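Local coordinates for protein fluoroacetyl coenzyme A thioesterase (Streptomyces cattleya, PDB 3KUV) that hydrolyses fluoroacetyl-CoA to fluoroacetate and CoA before it can react with citrate synthase, so conferring fluoroacetate resistance on the organism, at residues 94-97 with 98-101; 28-31 with 32-35. The protein carries 1 engineered substitution. All blocks are in the same frame, centred on the assembly; numbering follows the deposited sequence.

Contact 1 of 2, residues 94-97 with 98-101; sequences SVEG and RRLS. With ACT (acetate ion), chain F.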
ATOM      1  N   SER B  94       5.632 -20.475   0.359  1.00 10.80           N
ATOM      2  CA  SER B  94       4.734 -21.635   0.541  1.00 12.88           C
ATOM      3  C   SER B  94       3.527 -21.486  -0.272  1.00 13.89           C
ATOM      4  O   SER B  94       3.087 -20.396  -0.548  1.00 14.07           O
ATOM      5  CB  SER B  94       4.321 -21.792   2.002  1.00 14.28           C
ATOM      6  OG  SER B  94       3.557 -20.645   2.438  1.00 18.32           O
ATOM      7  N   VAL B  95       2.920 -22.656  -0.568  1.00 17.18           N
ATOM      8  CA  VAL B  95       1.599 -22.746  -1.229  1.00 17.52           C
ATOM      9  C   VAL B  95       0.753 -23.698  -0.380  1.00 19.44           C
ATOM     10  O   VAL B  95       1.184 -24.859  -0.074  1.00 22.41           O
ATOM     11  CB  VAL B  95       1.702 -23.246  -2.655  1.00 19.90           C
ATOM     12  CG1 VAL B  95       0.305 -23.329  -3.240  1.00 20.76           C
ATOM     13  CG2 VAL B  95       2.505 -22.364  -3.456  1.00 19.44           C
ATOM     14  N   GLU B  96      -0.346 -23.231   0.126  1.00 20.08           N
ATOM     15  CA  GLU B  96      -1.247 -24.097   0.977  1.00 20.78           C
ATOM     16  C   GLU B  96      -2.660 -23.886   0.414  1.00 21.93           C
ATOM     17  O   GLU B  96      -3.325 -22.905   0.811  1.00 19.50           O
ATOM     18  CB  GLU B  96      -1.230 -23.566   2.415  1.00 24.74           C
ATOM     19  CG  GLU B  96      -0.039 -23.860   3.375  1.00 33.58           C
ATOM     20  CD  GLU B  96       0.443 -22.675   4.327  1.00 44.22           C
ATOM     21  OE1 GLU B  96      -0.113 -21.512   4.393  1.00 40.67           O
ATOM     22  OE2 GLU B  96       1.487 -22.917   5.020  1.00 51.29           O
ATOM     23  N   GLY B  97      -3.153 -24.789  -0.461  1.00 21.58           N
ATOM     24  CA  GLY B  97      -4.498 -24.579  -1.046  1.00 21.69           C
ATOM     25  C   GLY B  97      -4.479 -23.291  -1.871  1.00 18.54           C
ATOM     26  O   GLY B  97      -3.647 -23.096  -2.744  1.00 20.41           O
ATOM     27  N   ARG B  98      -5.400 -22.403  -1.535  1.00 17.49           N
ATOM     28  CA  ARG B  98      -5.556 -21.160  -2.295  1.00 13.76           C
ATOM     29  C   ARG B  98      -4.562 -20.129  -1.816  1.00 14.13           C
ATOM     30  O   ARG B  98      -4.534 -19.057  -2.402  1.00 13.45           O
ATOM     31  CB  ARG B  98      -6.965 -20.610  -2.106  1.00 15.08           C
ATOM     32  CG  ARG B  98      -7.169 -19.938  -0.743  1.00 21.00           C
ATOM     33  CD  ARG B  98      -8.576 -19.439  -0.355  1.00 29.31           C
ATOM     34  NE  ARG B  98      -9.243 -18.808  -1.470  1.00 29.83           N
ATOM     35  CZ  ARG B  98     -10.302 -18.015  -1.349  1.00 32.70           C
ATOM     36  NH1 ARG B  98     -10.776 -17.721  -0.124  1.00 30.00           N
ATOM     37  NH2 ARG B  98     -10.882 -17.545  -2.465  1.00 30.30           N
ATOM     38  N   ARG B  99      -3.840 -20.409  -0.735  1.00 14.00           N
ATOM     39  CA  ARG B  99      -2.985 -19.365  -0.082  1.00 13.23           C
ATOM     40  C   ARG B  99      -1.548 -19.471  -0.536  1.00 13.23           C
ATOM     41  O   ARG B  99      -0.902 -20.542  -0.468  1.00 14.16           O
ATOM     42  CB  ARG B  99      -3.024 -19.496   1.434  1.00 12.87           C
ATOM     43  CG  ARG B  99      -2.163 -18.395   2.156  1.00 17.88           C
ATOM     44  CD  ARG B  99      -2.326 -18.619   3.679  1.00 23.82           C
ATOM     45  NE  ARG B  99      -1.187 -18.224   4.462  0.50 32.02           N
ATOM     46  CZ  ARG B  99      -1.082 -17.063   5.079  0.50 35.64           C
ATOM     47  NH1 ARG B  99      -2.062 -16.165   4.995  0.50 37.40           N
ATOM     48  NH2 ARG B  99       0.003 -16.809   5.794  0.50 35.90           N
ATOM     49  N   LEU B 100      -0.953 -18.361  -1.003  1.00 10.09           N
ATOM     50  CA  LEU B 100       0.452 -18.266  -1.465  1.00 10.27           C
ATOM     51  C   LEU B 100       1.124 -17.179  -0.600  1.00 12.86           C
ATOM     52  O   LEU B 100       0.544 -16.104  -0.410  1.00 11.76           O
ATOM     53  CB  LEU B 100       0.637 -17.948  -2.963  1.00  9.74           C
ATOM     54  CG  LEU B 100       0.223 -19.040  -3.945  1.00 12.52           C
ATOM     55  CD1 LEU B 100      -1.276 -19.015  -4.151  1.00 17.40           C
ATOM     56  CD2 LEU B 100       0.950 -18.902  -5.284  1.00 14.92           C
ATOM     57  N   SER B 101       2.308 -17.447  -0.080  1.00 10.87           N
ATOM     58  CA  SER B 101       3.014 -16.572   0.858  1.00 12.62           C
ATOM     59  C   SER B 101       4.336 -16.298   0.259  1.00 11.90           C
ATOM     60  O   SER B 101       5.042 -17.213  -0.315  1.00 10.85           O
ATOM     61  CB  SER B 101       3.229 -17.286   2.194  1.00 14.57           C
ATOM     62  OG  SER B 101       1.975 -17.621   2.865  1.00 20.47           O
TER
HETATM   63  C   ACT F 140      -0.868 -13.314   7.472  1.00 30.99           C
HETATM   64  O   ACT F 140      -1.647 -12.501   8.167  1.00 31.53           O
HETATM   65  OXT ACT F 140      -1.149 -13.511   6.226  1.00 30.31           O
HETATM   66  CH3 ACT F 140       0.285 -14.103   8.039  1.00 30.70           C
HETATM   67  O   HOH W   1       0.859 -20.321   2.129  1.00 19.61           O
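Glu96 and Arg99 grip each other twice through their backbones, Glu96 N giving a nearly straight bond (174°) to Arg99 O at 2.8 Å and Arg99 N returning one to Glu96 O at 3.0 Å. Further from the turn, Ser101 N reaches Ser94 O, and the compact serines sit together on the same face. A water on the serine face meets Ser94 OG at 2.7 Å and Ser101 OG at 3.0 Å, with the Arg99 carbonyl and, weakly, Glu96 OE1 as possible further partners. On the other face, Val95 CG2 meets Leu100 CG at 4.1 Å; Leu100 is buried and packs on Val122, while Val95 is exposed. Against these short bonds and the buried Leu100 and Ser101, the exposed charged pair is looser. Arg99, with CG anti to its N (chi1 -179°), runs extended beside Glu96 with guanidinium and carboxylate nearly coplanar, yet NE to Glu96 OE1 is a weak salt bridge of 3.5 Å. Beyond it, Arg99 NH1 holds an acetate, probably from the crystallisation liquor. Gly97, whose positive phi suits a residue without CB, lets the chain reverse through a type II' turn, the classic tight connection of a two-residue beta hairpin, here joining strands 85-96 and 99-107 of the hot-dog sheet.

Contact 2 of 2, residues 28-31 with 32-35; sequences PESP and EFAE
Ser30 OG accepts a hydrogen bond from Phe33 N at 2.9 Å, with an angle of 163° at the hydrogen, and so caps the start of the short helix 31-34. OG stands anti to the backbone N (chi1 170°), which carries it over the first turn, where the amides of a helix have no preceding carbonyls to bind. Serine suits this N-cap because its short side chain sets a hydroxyl within reach of the amide three residues on. The same side chain also packs: Ser30 CB lies 3.8 Å from Phe33 CB, and the hydroxyl approaches the ring obliquely.

Pro31 follows as the first residue of the turn, a place where a missing amide hydrogen costs nothing and the fixed phi fits a helix. Its ring lies alongside Glu32, pointing the same way, with CD 3.6 Å from Glu32 OE2. The Glu32 chain bends at chi2 (80°), bringing OE2 beside Pro31 CD, while its hydrogen bond is with Trp51 NE1 of the second subunit. Trp51 of that subunit also meets the Phe33 ring and packs on Ser30, so the capped turn is part of the dimer interface.

Further along, the backbone bonds are weak: Ala34 N lies 3.2 Å from Ser30 O and 3.4 Å from Pro31 O. The small Ala34 methyl rests near both carbonyls. Such loose backbone bonding suggests that the serine cap matters at least as much as the weak backbone bonds in starting the turn, while the carboxylate of Glu32 ties it to the partner subunit.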
ATOM      1  N   PRO B  28      -5.047  12.555  -4.654  1.00 15.65           N
ATOM      2  CA  PRO B  28      -5.187  14.003  -5.068  1.00 16.62           C
ATOM      3  C   PRO B  28      -6.259  14.702  -4.226  1.00 18.08           C
ATOM      4  O   PRO B  28      -6.200  15.955  -4.138  1.00 20.53           O
ATOM      5  CB  PRO B  28      -5.682  13.887  -6.486  1.00 17.54           C
ATOM      6  CG  PRO B  28      -5.124  12.477  -7.016  1.00 16.28           C
ATOM      7  CD  PRO B  28      -5.359  11.588  -5.738  1.00 16.53           C
ATOM      8  N   GLU B  29      -7.192  13.967  -3.600  1.00 17.70           N
ATOM      9  CA  GLU B  29      -8.156  14.657  -2.738  1.00 20.41           C
ATOM     10  C   GLU B  29      -7.639  14.983  -1.316  1.00 20.61           C
ATOM     11  O   GLU B  29      -8.394  15.532  -0.502  1.00 20.89           O
ATOM     12  CB  GLU B  29      -9.412  13.886  -2.651  1.00 22.99           C
ATOM     13  CG  GLU B  29      -9.291  12.513  -2.143  1.00 23.67           C
ATOM     14  CD  GLU B  29      -9.124  11.481  -3.307  1.00 28.21           C
ATOM     15  OE1 GLU B  29     -10.134  10.794  -3.602  1.00 33.48           O
ATOM     16  OE2 GLU B  29      -7.986  11.344  -3.882  1.00 18.28           O
ATOM     17  N   SER B  30      -6.380  14.649  -1.011  1.00 17.99           N
ATOM     18  CA  SER B  30      -5.835  14.924   0.317  1.00 17.59           C
ATOM     19  C   SER B  30      -4.999  16.148   0.259  1.00 16.88           C
ATOM     20  O   SER B  30      -3.929  16.155  -0.373  1.00 16.56           O
ATOM     21  CB  SER B  30      -4.891  13.751   0.728  1.00 15.74           C
ATOM     22  OG  SER B  30      -4.179  14.139   1.907  1.00 15.77           O
ATOM     23  N   PRO B  31      -5.430  17.223   0.944  1.00 17.17           N
ATOM     24  CA  PRO B  31      -4.566  18.371   1.120  1.00 18.10           C
ATOM     25  C   PRO B  31      -3.280  18.108   1.859  1.00 15.77           C
ATOM     26  O   PRO B  31      -2.281  18.752   1.554  1.00 17.27           O
ATOM     27  CB  PRO B  31      -5.488  19.408   1.882  1.00 20.33           C
ATOM     28  CG  PRO B  31      -6.885  18.822   1.780  1.00 23.16           C
ATOM     29  CD  PRO B  31      -6.700  17.321   1.658  1.00 18.27           C
ATOM     30  N   GLU B  32      -3.307  17.110   2.753  1.00 17.19           N
ATOM     31  CA  GLU B  32      -2.082  16.804   3.480  1.00 15.19           C
ATOM     32  C   GLU B  32      -1.038  16.197   2.461  1.00 16.15           C
ATOM     33  O   GLU B  32       0.146  16.616   2.447  1.00 17.75           O
ATOM     34  CB  GLU B  32      -2.363  15.742   4.597  1.00 14.20           C
ATOM     35  CG  GLU B  32      -3.096  16.394   5.782  1.00 14.13           C
ATOM     36  CD  GLU B  32      -4.588  16.582   5.575  1.00 15.31           C
ATOM     37  OE1 GLU B  32      -5.158  17.219   6.467  1.00 18.03           O
ATOM     38  OE2 GLU B  32      -5.250  15.982   4.725  1.00 15.69           O
ATOM     39  N   PHE B  33      -1.497  15.300   1.623  1.00 16.50           N
ATOM     40  CA  PHE B  33      -0.560  14.626   0.653  1.00 18.27           C
ATOM     41  C   PHE B  33      -0.062  15.574  -0.418  1.00 20.63           C
ATOM     42  O   PHE B  33       1.031  15.371  -0.970  1.00 20.99           O
ATOM     43  CB  PHE B  33      -1.164  13.385   0.014  1.00 16.76           C
ATOM     44  CG  PHE B  33      -1.309  12.181   0.932  1.00 18.92           C
ATOM     45  CD1 PHE B  33      -1.761  11.001   0.402  1.00 18.80           C
ATOM     46  CD2 PHE B  33      -1.008  12.249   2.282  1.00 16.89           C
ATOM     47  CE1 PHE B  33      -1.914   9.803   1.175  1.00 18.42           C
ATOM     48  CE2 PHE B  33      -1.175  11.104   3.113  1.00 17.95           C
ATOM     49  CZ  PHE B  33      -1.669   9.892   2.580  1.00 15.57           C
ATOM     50  N   ALA B  34      -0.819  16.649  -0.658  1.00 22.42           N
ATOM     51  CA  ALA B  34      -0.483  17.570  -1.731  1.00 22.44           C
ATOM     52  C   ALA B  34       0.800  18.328  -1.466  1.00 24.11           C
ATOM     53  O   ALA B  34       1.420  18.780  -2.447  1.00 25.89           O
ATOM     54  CB  ALA B  34      -1.717  18.526  -1.968  1.00 24.59           C
ATOM     55  N   GLU B  35       1.208  18.464  -0.191  1.00 24.26           N
ATOM     56  CA  GLU B  35       2.430  19.157   0.219  1.00 25.16           C
ATOM     57  C   GLU B  35       3.642  18.243   0.453  1.00 22.94           C
ATOM     58  O   GLU B  35       4.705  18.709   0.903  1.00 24.06           O
ATOM     59  CB  GLU B  35       2.220  20.027   1.469  1.00 26.42           C
ATOM     60  CG  GLU B  35       1.727  19.337   2.729  1.00 31.33           C
ATOM     61  CD  GLU B  35       1.531  20.315   3.956  1.00 40.64           C
ATOM     62  OE1 GLU B  35       0.726  19.991   4.878  1.00 41.85           O
ATOM     63  OE2 GLU B  35       2.162  21.407   3.998  1.00 45.33           O
TER

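Contacts 1 and 2 lie on opposite sides of the chain's centre, their own centres about 37 Å apart, and share no helix or strand. Both are partly buried local features of the surface. Contact 1 closes a hairpin within the sheet, and no other protein chain of the assembly touches it; contact 2 starts a short helix that faces the second subunit. Their chemistry follows: in 94-101 paired backbone bonds carry the structure, with apolar packing on one face and water and charge on the other, whereas in 28-35 a side-chain hydroxyl does the main bonding and the Glu32 carboxylate and the Phe33 ring find partners in the second subunit.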